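Local atomic coordinates of PA_0080 (PDB entry 3ZHN), a protein that probably serves as the outer-membrane lipoprotein of the type VI secretion system, tethering the membrane complex through the periplasmic part of TssM. Residues G115-Y120 against A126-V131; L142-G147 against I151-R156; N78-S81 against D86-E89; F93-R96 against E100-I103; N42-A47 against A52-R57. One frame throughout, in Å; residues are numbered along the deposited sequence.

Overall arrangement
From the N terminus, strand 31-39 of the mixed sheet gives way to the long loop of contact 5, which closes on the start of strand 54-61 in the antiparallel sheet. Contact 3 then joins the short helix 79-83 to the start of strand 87-95, whose far end faces strand 100-107 in contact 4, across the two sheets. Contact 1 is the hairpin at the edge of the antiparallel sheet, contact 2 the hairpin at the edge of the mixed one. The five loops follow one another in series, with none nested or crossed. Contacts 1, 2 and 5 meet around Tyr120, Leu146 and Leu54, and contact 4 joins them through Leu95, while contact 3 lies about 23 Å, centre to centre, from contact 2.

Contact 1. Residues G115-Y120 against A126-V131; sequences GFVAAY and ATWRQV
Residues 115-120 and 126-131 form a beta hairpin at one edge of the antiparallel sheet, in the two-sheet sandwich of this TssJ lipoprotein; strand 129-133 is the outermost of its four strands. Phe116 and Gln130 make the hydrogen-bonded pair, with Phe116 N to Gln130 O at 2.9 Å and Gln130 N to Phe116 O at 3.1 Å. Two residues nearer the turn, Ala118 N reaches Trp128 O at 2.9 Å in an almost straight bond (165°), lying in the carbonyl plane. The two faces of the hairpin differ in what they meet. Phe116 is buried against Ile151 and Ile153 of the other sheet, and beside it Gln130 sends NE2 to Ile151 O, so an apolar and a polar tie between the sheets sit next to each other. On the opposite face Val117 lies alongside Trp128, pointing the same way, Val117 CG1 being 4.0 Å from Trp128 CE3. The indole gets there because its CG sits between the backbone N and the carbonyl carbon (chi1 58°). Arg129 then folds over it: CB rides 3.6 Å above the indole plane near the rim, and the guanidinium has Trp128 CH2 over its centre. Arg129 NH1 is held by Ala70 O, and Tyr72 meets the indole edge-to-face. Beyond the strands, Ala119 is the centre of an inverse gamma turn. The Tyr120 that follows is fixed at its far end, where OH bonds to Gly147 O, and at its base, where CB packs on Ala126 CB at 3.7 Å.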
# COMPACT_ATOMS: atom_id res chain seq x y z
N GLY A 115 0.14 -3.03 -4.98
CA GLY A 115 1.40 -2.63 -4.34
C GLY A 115 1.21 -1.49 -3.37
O GLY A 115 0.26 -0.69 -3.55
N PHE A 116 2.12 -1.42 -2.40
CA PHE A 116 2.08 -0.42 -1.35
C PHE A 116 3.48 0.11 -1.12
O PHE A 116 4.40 -0.69 -0.95
CB PHE A 116 1.52 -0.93 -0.04
CG PHE A 116 0.14 -1.53 -0.18
CD1 PHE A 116 -0.01 -2.85 -0.57
CD2 PHE A 116 -1.00 -0.77 0.06
CE1 PHE A 116 -1.27 -3.39 -0.75
CE2 PHE A 116 -2.26 -1.26 -0.15
CZ PHE A 116 -2.38 -2.57 -0.54
N VAL A 117 3.63 1.46 -1.06
CA VAL A 117 4.86 2.14 -0.71
C VAL A 117 4.51 3.18 0.38
O VAL A 117 3.63 4.02 0.18
CB VAL A 117 5.51 2.85 -1.88
CG1 VAL A 117 6.70 3.72 -1.49
CG2 VAL A 117 5.96 1.86 -2.93
N ALA A 118 5.19 3.07 1.52
CA ALA A 118 5.01 4.01 2.64
C ALA A 118 6.31 4.79 2.81
O ALA A 118 7.39 4.22 2.89
CB ALA A 118 4.74 3.22 3.88
N ALA A 119 6.16 6.10 2.94
CA ALA A 119 7.28 7.00 3.06
C ALA A 119 7.76 7.10 4.49
O ALA A 119 7.72 8.17 5.12
CB ALA A 119 6.87 8.36 2.55
N TYR A 120 8.22 5.96 5.00
CA TYR A 120 8.83 5.94 6.34
C TYR A 120 10.12 6.82 6.38
O TYR A 120 10.88 6.86 5.41
CB TYR A 120 9.13 4.49 6.82
CG TYR A 120 7.92 3.77 7.31
CD1 TYR A 120 7.34 4.16 8.48
CD2 TYR A 120 7.26 2.82 6.56
CE1 TYR A 120 6.20 3.55 8.98
CE2 TYR A 120 6.12 2.20 7.05
CZ TYR A 120 5.60 2.55 8.28
OH TYR A 120 4.44 1.94 8.75
N ALA A 126 12.80 -0.01 7.75
CA ALA A 126 11.38 -0.14 7.57
C ALA A 126 11.00 -1.24 6.57
O ALA A 126 11.70 -1.44 5.57
CB ALA A 126 10.78 1.20 7.11
N THR A 127 9.84 -1.85 6.79
CA THR A 127 9.16 -2.62 5.71
C THR A 127 8.22 -1.63 5.04
O THR A 127 7.03 -1.47 5.33
CB THR A 127 8.45 -3.80 6.30
OG1 THR A 127 9.39 -4.58 7.05
CG2 THR A 127 7.86 -4.71 5.26
N TRP A 128 8.80 -0.95 4.07
CA TRP A 128 8.15 0.14 3.39
C TRP A 128 7.46 -0.19 2.08
O TRP A 128 6.75 0.65 1.53
CB TRP A 128 9.11 1.32 3.13
CG TRP A 128 10.31 0.92 2.31
CD1 TRP A 128 11.56 0.60 2.81
CD2 TRP A 128 10.46 0.98 0.90
NE1 TRP A 128 12.44 0.40 1.77
CE2 TRP A 128 11.80 0.62 0.59
CE3 TRP A 128 9.56 1.25 -0.17
CZ2 TRP A 128 12.26 0.54 -0.75
CZ3 TRP A 128 10.02 1.18 -1.46
CH2 TRP A 128 11.36 0.83 -1.75
N ARG A 129 7.62 -1.43 1.62
CA ARG A 129 6.98 -1.88 0.44
C ARG A 129 6.33 -3.24 0.71
O ARG A 129 6.92 -4.10 1.35
CB ARG A 129 8.01 -2.01 -0.71
CG ARG A 129 7.44 -2.58 -1.99
CD ARG A 129 8.33 -2.42 -3.21
NE ARG A 129 9.64 -2.94 -2.86
CZ ARG A 129 10.77 -2.58 -3.48
NH1 ARG A 129 10.72 -1.91 -4.60
NH2 ARG A 129 11.92 -2.88 -2.90
N GLN A 130 5.13 -3.45 0.14
CA GLN A 130 4.44 -4.70 0.12
C GLN A 130 3.77 -4.91 -1.23
O GLN A 130 3.41 -3.94 -1.87
CB GLN A 130 3.38 -4.79 1.20
CG GLN A 130 3.83 -4.76 2.66
CD GLN A 130 4.48 -6.00 3.12
OE1 GLN A 130 4.76 -6.87 2.37
NE2 GLN A 130 4.71 -6.08 4.39
N VAL A 131 3.67 -6.17 -1.66
CA VAL A 131 2.87 -6.51 -2.82
C VAL A 131 1.94 -7.63 -2.48
O VAL A 131 2.27 -8.45 -1.60
CB VAL A 131 3.73 -7.05 -4.02
CG1 VAL A 131 4.65 -6.01 -4.55
CG2 VAL A 131 4.51 -8.36 -3.68

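Contact 2. Residues L142-G147 against I151-R156; sequences LDITLG and IGIVAR
The guanidinium of Arg156 and the carboxylate of Asp143 meet edge to edge, side-on, just where the hairpin of strands 139-146 and 151-155 runs out at the margin of the mixed sheet. Arg156 NE gives a straight bond (174°) to Asp143 OD2 at 2.9 Å, and Arg156 NH2 reaches Asp143 OD1 at 2.8 Å through the syn lone pair of that oxygen. The two planes are turned 31° apart, so NE finds its partner in the guanidinium plane while NH2 finds one tilted out of it. Trp36 makes a cation-pi contact with the same guanidinium. Both carboxylate oxygens have a second partner, His38 NE2 by a hydrogen bond on OD1 and a water on OD2; this gathering of donors would probably favour the ionised acid. The backbones run antiparallel in unbroken register: Asp143 pairs with Val154 and Thr145 with Gly152, each pair through two backbone N-H...O bonds. On the opposite face of the hairpin from the salt bridge, Leu142, Ile144, Leu146, Ile151 and Ile153 turn toward the other sheet and pack on residues such as Phe116 and Leu132. Ile144 lies alongside two neighbours, its CG2 at 3.8 Å from Ile151 CG2 and its CG1 at 4.1 Å from Ile153 CG1, while Leu146 CD1 rests on Ile151 CG1. The water ties the end of the hairpin together, donating to Asp143 OD2 at 2.8 Å and to Ala155 O at 3.2 Å.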
# COMPACT_ATOMS: atom_id res chain seq x y z
N LEU A 142 -9.19 -6.80 3.49
CA LEU A 142 -7.84 -6.69 4.03
C LEU A 142 -7.87 -5.69 5.17
O LEU A 142 -8.43 -4.62 5.07
CB LEU A 142 -6.87 -6.27 2.98
CG LEU A 142 -6.76 -7.10 1.73
CD1 LEU A 142 -5.97 -6.38 0.70
CD2 LEU A 142 -6.04 -8.40 2.03
N ASP A 143 -7.09 -6.01 6.20
CA ASP A 143 -6.75 -5.07 7.27
C ASP A 143 -5.28 -4.77 7.07
O ASP A 143 -4.40 -5.69 7.17
CB ASP A 143 -6.94 -5.69 8.64
CG ASP A 143 -8.43 -5.61 9.06
OD1 ASP A 143 -8.95 -4.49 9.26
OD2 ASP A 143 -9.07 -6.66 9.17
N ILE A 144 -5.00 -3.47 6.82
CA ILE A 144 -3.63 -3.04 6.56
C ILE A 144 -3.24 -2.09 7.69
O ILE A 144 -3.85 -1.02 7.86
CB ILE A 144 -3.46 -2.44 5.18
CG1 ILE A 144 -3.80 -3.51 4.12
CG2 ILE A 144 -2.03 -1.94 4.98
CD1 ILE A 144 -3.64 -3.15 2.69
N THR A 145 -2.21 -2.46 8.47
CA THR A 145 -1.70 -1.67 9.58
C THR A 145 -0.46 -0.95 9.11
O THR A 145 0.46 -1.59 8.58
CB THR A 145 -1.51 -2.53 10.86
OG1 THR A 145 -2.78 -3.12 11.16
CG2 THR A 145 -1.06 -1.65 12.05
N LEU A 146 -0.41 0.35 9.37
CA LEU A 146 0.79 1.14 9.21
C LEU A 146 1.40 1.32 10.61
O LEU A 146 0.90 2.10 11.41
CB LEU A 146 0.50 2.46 8.58
CG LEU A 146 -0.19 2.35 7.19
CD1 LEU A 146 0.54 1.50 6.21
CD2 LEU A 146 -1.68 2.08 7.27
N GLY A 147 2.44 0.53 10.88
CA GLY A 147 3.12 0.58 12.18
C GLY A 147 4.21 1.64 12.32
O GLY A 147 4.32 2.55 11.47
N ILE A 151 4.57 -1.81 7.13
CA ILE A 151 3.26 -2.13 6.59
C ILE A 151 2.99 -3.60 6.88
O ILE A 151 3.79 -4.44 6.50
CB ILE A 151 3.15 -1.95 5.07
CG1 ILE A 151 3.62 -0.56 4.64
CG2 ILE A 151 1.75 -2.27 4.63
CD1 ILE A 151 3.83 -0.45 3.17
N GLY A 152 1.87 -3.89 7.54
CA GLY A 152 1.39 -5.21 7.84
C GLY A 152 0.01 -5.45 7.21
O GLY A 152 -0.93 -4.70 7.41
N ILE A 153 -0.11 -6.56 6.47
CA ILE A 153 -1.35 -6.90 5.84
C ILE A 153 -1.88 -8.23 6.39
O ILE A 153 -1.13 -9.24 6.50
CB ILE A 153 -1.14 -7.05 4.32
CG1 ILE A 153 -0.46 -5.84 3.68
CG2 ILE A 153 -2.43 -7.49 3.61
CD1 ILE A 153 -0.16 -6.02 2.18
N VAL A 154 -3.17 -8.23 6.69
CA VAL A 154 -3.88 -9.40 7.24
C VAL A 154 -5.23 -9.55 6.48
O VAL A 154 -5.93 -8.58 6.25
CB VAL A 154 -4.16 -9.28 8.78
CG1 VAL A 154 -4.87 -10.51 9.31
CG2 VAL A 154 -2.88 -9.10 9.60
N ALA A 155 -5.48 -10.76 6.01
CA ALA A 155 -6.77 -11.04 5.36
C ALA A 155 -7.90 -10.94 6.39
O ALA A 155 -7.74 -11.46 7.50
CB ALA A 155 -6.71 -12.38 4.66
N ARG A 156 -8.97 -10.27 6.02
CA ARG A 156 -10.20 -10.16 6.84
C ARG A 156 -11.29 -11.05 6.22
O ARG A 156 -11.70 -10.84 5.09
CB ARG A 156 -10.74 -8.72 7.01
CG ARG A 156 -11.85 -8.71 8.08
CD ARG A 156 -12.69 -7.46 8.31
NE ARG A 156 -11.94 -6.37 8.91
CZ ARG A 156 -12.47 -5.25 9.44
NH1 ARG A 156 -13.78 -5.01 9.45
NH2 ARG A 156 -11.65 -4.37 9.98
O HOH W 1 -8.04 -9.24 9.77

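Contact 3. Residues N78-S81 against D86-E89; sequences NAQS and DLVE
A short helix, 79-83, packs through Ala79 and Gln80 against Leu87, the first residue of the edge strand 87-95 in the antiparallel sheet of the sandwich. The contact is small, made by van der Waals contact, and no hydrogen bond crosses it. From 86-89 Leu87 alone makes the contact: its CG is anti to the backbone N (chi1 -178°), which carries the branch out toward the helix, and it is CD2 that touches. The end of the Gln80 side chain comes in across this methyl. Gln80 leaves the helix extended, then bends at its second torsion (61°), and that kink brings the end of the chain back over the leucine. The two backbones keep their distance, Gln80 CA and Leu87 CA being 6.6 Å apart. Tyr59 of the neighbouring strand 54-61 touches both Ala79 and Leu87, so the helix and the edge strand share one aromatic surface. The helix itself starts directly after Asn78. Right after Leu87 the strand is irregular: Val88 and Glu89 both face Glu60 in a classic beta bulge, and the helical backbone of Val88 (psi -47°) is what fits the extra residue in. On the helix side of Leu87, beside the Gln80 chain, Ala79 CB lies 3.9 Å from Leu87 CD2.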
# COMPACT_ATOMS: atom_id res chain seq x y z
N ASN A 78 8.73 8.73 -10.23
CA ASN A 78 8.80 8.37 -11.63
C ASN A 78 8.06 7.05 -11.93
O ASN A 78 8.57 6.24 -12.73
CB ASN A 78 10.25 8.07 -12.05
N ALA A 79 6.90 6.79 -11.32
CA ALA A 79 6.32 5.46 -11.38
C ALA A 79 5.93 5.05 -12.79
O ALA A 79 6.16 3.89 -13.22
CB ALA A 79 5.14 5.29 -10.42
N GLN A 80 5.36 5.99 -13.54
CA GLN A 80 4.92 5.61 -14.87
C GLN A 80 6.14 5.23 -15.75
O GLN A 80 6.11 4.28 -16.50
CB GLN A 80 4.12 6.77 -15.53
CG GLN A 80 3.53 6.42 -16.88
CD GLN A 80 2.54 5.27 -16.77
OE1 GLN A 80 2.62 4.29 -17.53
NE2 GLN A 80 1.63 5.34 -15.80
N SER A 81 7.18 6.03 -15.72
CA SER A 81 8.37 5.74 -16.49
C SER A 81 8.98 4.40 -16.04
O SER A 81 9.46 3.62 -16.85
CB SER A 81 9.40 6.87 -16.35
OG SER A 81 10.59 6.44 -16.96
N ASP A 86 2.84 -1.98 -16.78
CA ASP A 86 2.51 -2.73 -15.54
C ASP A 86 1.58 -1.86 -14.66
O ASP A 86 0.88 -2.38 -13.85
CB ASP A 86 3.76 -3.02 -14.68
CG ASP A 86 4.74 -4.08 -15.27
OD1 ASP A 86 4.41 -4.73 -16.32
OD2 ASP A 86 5.87 -4.22 -14.66
N LEU A 87 1.65 -0.54 -14.80
CA LEU A 87 0.99 0.37 -13.85
C LEU A 87 -0.38 0.78 -14.36
O LEU A 87 -0.48 1.39 -15.40
CB LEU A 87 1.81 1.61 -13.60
CG LEU A 87 1.25 2.60 -12.59
CD1 LEU A 87 0.96 1.94 -11.23
CD2 LEU A 87 2.22 3.80 -12.51
N VAL A 88 -1.42 0.41 -13.61
CA VAL A 88 -2.81 0.71 -13.91
C VAL A 88 -3.24 2.07 -13.24
O VAL A 88 -3.83 2.90 -13.86
CB VAL A 88 -3.75 -0.45 -13.54
CG1 VAL A 88 -5.16 -0.09 -13.79
CG2 VAL A 88 -3.40 -1.70 -14.35
N GLU A 89 -2.90 2.25 -11.96
CA GLU A 89 -3.33 3.38 -11.20
C GLU A 89 -2.43 3.53 -10.00
O GLU A 89 -1.93 2.52 -9.44
CB GLU A 89 -4.80 3.20 -10.77
CG GLU A 89 -5.35 4.25 -9.88
CD GLU A 89 -6.78 3.97 -9.43
OE1 GLU A 89 -7.53 3.24 -10.14
OE2 GLU A 89 -7.16 4.50 -8.37

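Contact 4. Residues F93-R96 against E100-I103; sequences FLLR and ERRI
Arg101 reaches across to Phe93, Leu94 and Leu95 in a beta arch: strand 87-95 ends the antiparallel sheet, strand 100-107 starts at the edge of the mixed one, and their axes stay 9.7 Å apart, so no backbone bond joins them and side chains do the bridging. The arginine is stretched from CG to NE, with CG beside its own backbone N (chi1 -49°), and this reach delivers the guanidinium to the opposite strand. Leu95 CD2 sits over a face of that group, 3.6 Å from Arg101 NE. The ring of Phe93 stands steeply to it, planes 78° apart, and takes Arg101 NH1 at its edge, 3.7 Å from Phe93 CD2. This is not a cation-pi stack. Arg101 NH2 lies near Leu94 O, but the angle is too poor for a hydrogen bond; the charge has its salt bridge with Glu99 in the turn. Deeper in, Ile103 meets Phe93 from the opposite direction. Its CG1 takes the crowded position between backbone N and carbonyl carbon, and both branches then reach the ring: Ile103 CG2 is 4.1 Å from Phe93 CE2, and Ile103 CD1 is 3.9 Å from Phe93 CZ.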
# COMPACT_ATOMS: atom_id res chain seq x y z
N PHE A 93 -2.40 8.78 -0.11
CA PHE A 93 -3.09 9.09 1.15
C PHE A 93 -2.05 9.65 2.10
O PHE A 93 -0.92 9.20 2.05
CB PHE A 93 -3.66 7.83 1.83
CG PHE A 93 -4.37 6.90 0.90
CD1 PHE A 93 -3.70 5.97 0.14
CD2 PHE A 93 -5.74 6.89 0.87
CE1 PHE A 93 -4.37 5.11 -0.67
CE2 PHE A 93 -6.42 6.01 0.06
CZ PHE A 93 -5.74 5.13 -0.71
N LEU A 94 -2.44 10.58 2.96
CA LEU A 94 -1.62 10.98 4.08
C LEU A 94 -2.35 10.61 5.37
O LEU A 94 -3.43 11.12 5.63
CB LEU A 94 -1.38 12.50 4.07
CG LEU A 94 -0.53 13.04 5.22
CD1 LEU A 94 0.91 12.57 5.09
CD2 LEU A 94 -0.52 14.58 5.19
N LEU A 95 -1.78 9.70 6.13
CA LEU A 95 -2.36 9.22 7.33
C LEU A 95 -1.69 9.77 8.59
O LEU A 95 -0.53 9.99 8.63
CB LEU A 95 -2.26 7.69 7.39
CG LEU A 95 -2.81 6.90 6.22
CD1 LEU A 95 -2.42 5.43 6.30
CD2 LEU A 95 -4.31 7.02 6.20
N ARG A 96 -2.48 10.01 9.60
CA ARG A 96 -2.04 10.54 10.84
C ARG A 96 -2.08 9.44 11.93
O ARG A 96 -2.83 8.47 11.80
CB ARG A 96 -2.86 11.75 11.28
CG ARG A 96 -2.71 12.92 10.32
CD ARG A 96 -3.25 14.19 10.91
NE ARG A 96 -2.38 15.30 10.49
CZ ARG A 96 -2.25 15.69 9.23
NH1 ARG A 96 -2.98 15.13 8.25
NH2 ARG A 96 -1.43 16.68 8.91
N GLU A 100 -8.03 5.84 11.17
CA GLU A 100 -8.70 4.69 10.60
C GLU A 100 -9.44 5.14 9.32
O GLU A 100 -10.12 6.19 9.33
CB GLU A 100 -9.76 4.22 11.60
CG GLU A 100 -9.25 3.73 12.97
CD GLU A 100 -8.55 2.43 12.86
OE1 GLU A 100 -8.82 1.74 11.84
OE2 GLU A 100 -7.70 2.06 13.71
N ARG A 101 -9.25 4.38 8.25
CA ARG A 101 -10.00 4.54 7.05
C ARG A 101 -10.40 3.22 6.49
O ARG A 101 -9.77 2.18 6.67
CB ARG A 101 -9.23 5.25 5.91
CG ARG A 101 -8.55 6.48 6.29
CD ARG A 101 -8.23 7.22 5.03
NE ARG A 101 -7.52 8.42 5.39
CZ ARG A 101 -7.14 9.34 4.56
NH1 ARG A 101 -7.41 9.21 3.26
NH2 ARG A 101 -6.41 10.36 5.03
N ARG A 102 -11.49 3.32 5.73
CA ARG A 102 -12.00 2.22 4.92
C ARG A 102 -12.02 2.69 3.48
O ARG A 102 -12.62 3.71 3.12
CB ARG A 102 -13.41 1.87 5.39
CG ARG A 102 -13.97 0.55 4.87
CD ARG A 102 -15.46 0.53 5.11
NE ARG A 102 -16.13 -0.65 4.56
CZ ARG A 102 -16.55 -0.79 3.30
NH1 ARG A 102 -16.38 0.18 2.38
NH2 ARG A 102 -17.15 -1.93 2.94
N ILE A 103 -11.46 1.89 2.62
CA ILE A 103 -11.51 2.14 1.20
C ILE A 103 -12.02 0.94 0.47
O ILE A 103 -11.74 -0.19 0.85
CB ILE A 103 -10.17 2.65 0.63
CG1 ILE A 103 -9.10 1.64 0.70
CG2 ILE A 103 -9.70 3.92 1.34
CD1 ILE A 103 -7.91 1.98 -0.17

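Contact 5. Residues N42-A47 against A52-R57; sequences NLNPSA and APLRLR
Asn44 can be followed outward over the chain it meets at Ala52-Leu54. Its CB lies 3.7 Å from Ala52 O. CG, anti to the backbone N (chi1 -166°), passes over toward Leu54, whose CD1 is 4.0 Å from it, the two side chains crossing at about a right angle. At its end the amide makes two bonds. ND2 donates to Pro53 O at 3.0 Å, and the acceptor lies in the amide plane, with a near-straight N-H...O angle of 164°; OD1 accepts from the backbone N of Arg121. Both polar ends of this buried amide are thus satisfied, which fixes its rotation, beside Tyr120. These residues belong to the crossing between the two sheets of the sandwich: the chain leaves strand 31-39 of the mixed sheet, loops round, and enters strand 54-61 of the antiparallel one. The backbone closes the base of the loop through Ala52 N, which donates to Leu43 O at 3.0 Å. Asn44 has a left-handed backbone (phi 37°), and its own carbonyl O comes within 3.4 Å of Ala52 CB. Leu43 fills the other side of the base. Its CD2 rests 3.4 Å from Ala52 O, while CD1 turns inward to the core near Leu146 and Leu54. The branches of Leu43 and Leu54 meet there at roughly a right angle, with Leu43 CD1 3.7 Å from Leu54 CD2.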
# COMPACT_ATOMS: atom_id res chain seq x y z
N ASN A 42 1.84 4.83 17.26
CA ASN A 42 3.28 5.07 17.13
C ASN A 42 3.78 5.19 15.64
O ASN A 42 4.91 4.80 15.32
CB ASN A 42 4.07 4.02 17.93
CG ASN A 42 3.83 2.61 17.46
OD1 ASN A 42 2.97 2.39 16.61
ND2 ASN A 42 4.62 1.65 18.00
N LEU A 43 2.87 5.59 14.76
CA LEU A 43 3.15 5.74 13.35
C LEU A 43 4.43 6.54 13.08
O LEU A 43 4.61 7.60 13.62
CB LEU A 43 1.98 6.48 12.72
CG LEU A 43 1.97 6.64 11.18
CD1 LEU A 43 1.72 5.27 10.54
CD2 LEU A 43 0.85 7.57 10.80
N ASN A 44 5.30 6.04 12.21
CA ASN A 44 6.38 6.79 11.58
C ASN A 44 7.05 7.81 12.51
O ASN A 44 7.05 8.99 12.21
CB ASN A 44 5.88 7.49 10.35
CG ASN A 44 7.02 8.00 9.48
OD1 ASN A 44 8.14 7.47 9.46
ND2 ASN A 44 6.73 9.02 8.75
N PRO A 45 7.64 7.35 13.62
CA PRO A 45 8.12 8.34 14.62
C PRO A 45 9.32 9.13 14.19
O PRO A 45 10.17 8.64 13.44
CB PRO A 45 8.42 7.45 15.86
CG PRO A 45 8.69 6.10 15.26
CD PRO A 45 7.72 5.97 14.15
N SER A 46 9.43 10.29 14.77
CA SER A 46 10.59 11.12 14.60
C SER A 46 11.80 10.45 15.25
O SER A 46 11.68 9.43 15.97
CB SER A 46 10.44 12.41 15.33
OG SER A 46 10.41 12.27 16.70
N ALA A 47 12.97 11.09 15.12
CA ALA A 47 14.17 10.59 15.82
C ALA A 47 14.00 10.57 17.34
O ALA A 47 14.72 9.80 17.99
CB ALA A 47 15.37 11.44 15.46
N ALA A 52 4.29 10.61 13.81
CA ALA A 52 4.18 11.64 12.77
C ALA A 52 3.37 11.06 11.63
O ALA A 52 3.27 9.85 11.47
CB ALA A 52 5.59 12.02 12.31
N PRO A 53 2.87 11.90 10.74
CA PRO A 53 2.17 11.40 9.60
C PRO A 53 3.01 10.57 8.65
O PRO A 53 4.22 10.65 8.64
CB PRO A 53 1.67 12.68 8.88
CG PRO A 53 1.63 13.73 9.96
CD PRO A 53 2.85 13.36 10.80
N LEU A 54 2.31 9.75 7.87
CA LEU A 54 2.89 8.81 6.93
C LEU A 54 2.14 8.95 5.58
O LEU A 54 0.91 8.74 5.53
CB LEU A 54 2.83 7.39 7.39
CG LEU A 54 3.39 6.32 6.46
CD1 LEU A 54 4.90 6.47 6.43
CD2 LEU A 54 3.00 4.94 7.08
N ARG A 55 2.89 9.23 4.52
CA ARG A 55 2.35 9.16 3.16
C ARG A 55 2.36 7.72 2.68
O ARG A 55 3.37 7.07 2.74
CB ARG A 55 3.16 10.05 2.21
CG ARG A 55 2.59 10.17 0.79
CD ARG A 55 3.33 11.27 0.01
N LEU A 56 1.21 7.27 2.18
CA LEU A 56 1.06 5.93 1.63
C LEU A 56 0.59 6.05 0.20
O LEU A 56 -0.34 6.82 -0.09
CB LEU A 56 0.05 5.12 2.45
CG LEU A 56 -0.17 3.67 2.08
CD1 LEU A 56 1.05 2.77 2.28
CD2 LEU A 56 -1.38 3.12 2.82
N ARG A 57 1.16 5.23 -0.66
CA ARG A 57 0.77 5.10 -2.05
C ARG A 57 0.35 3.64 -2.30
O ARG A 57 1.04 2.71 -1.91
CB ARG A 57 1.96 5.51 -2.93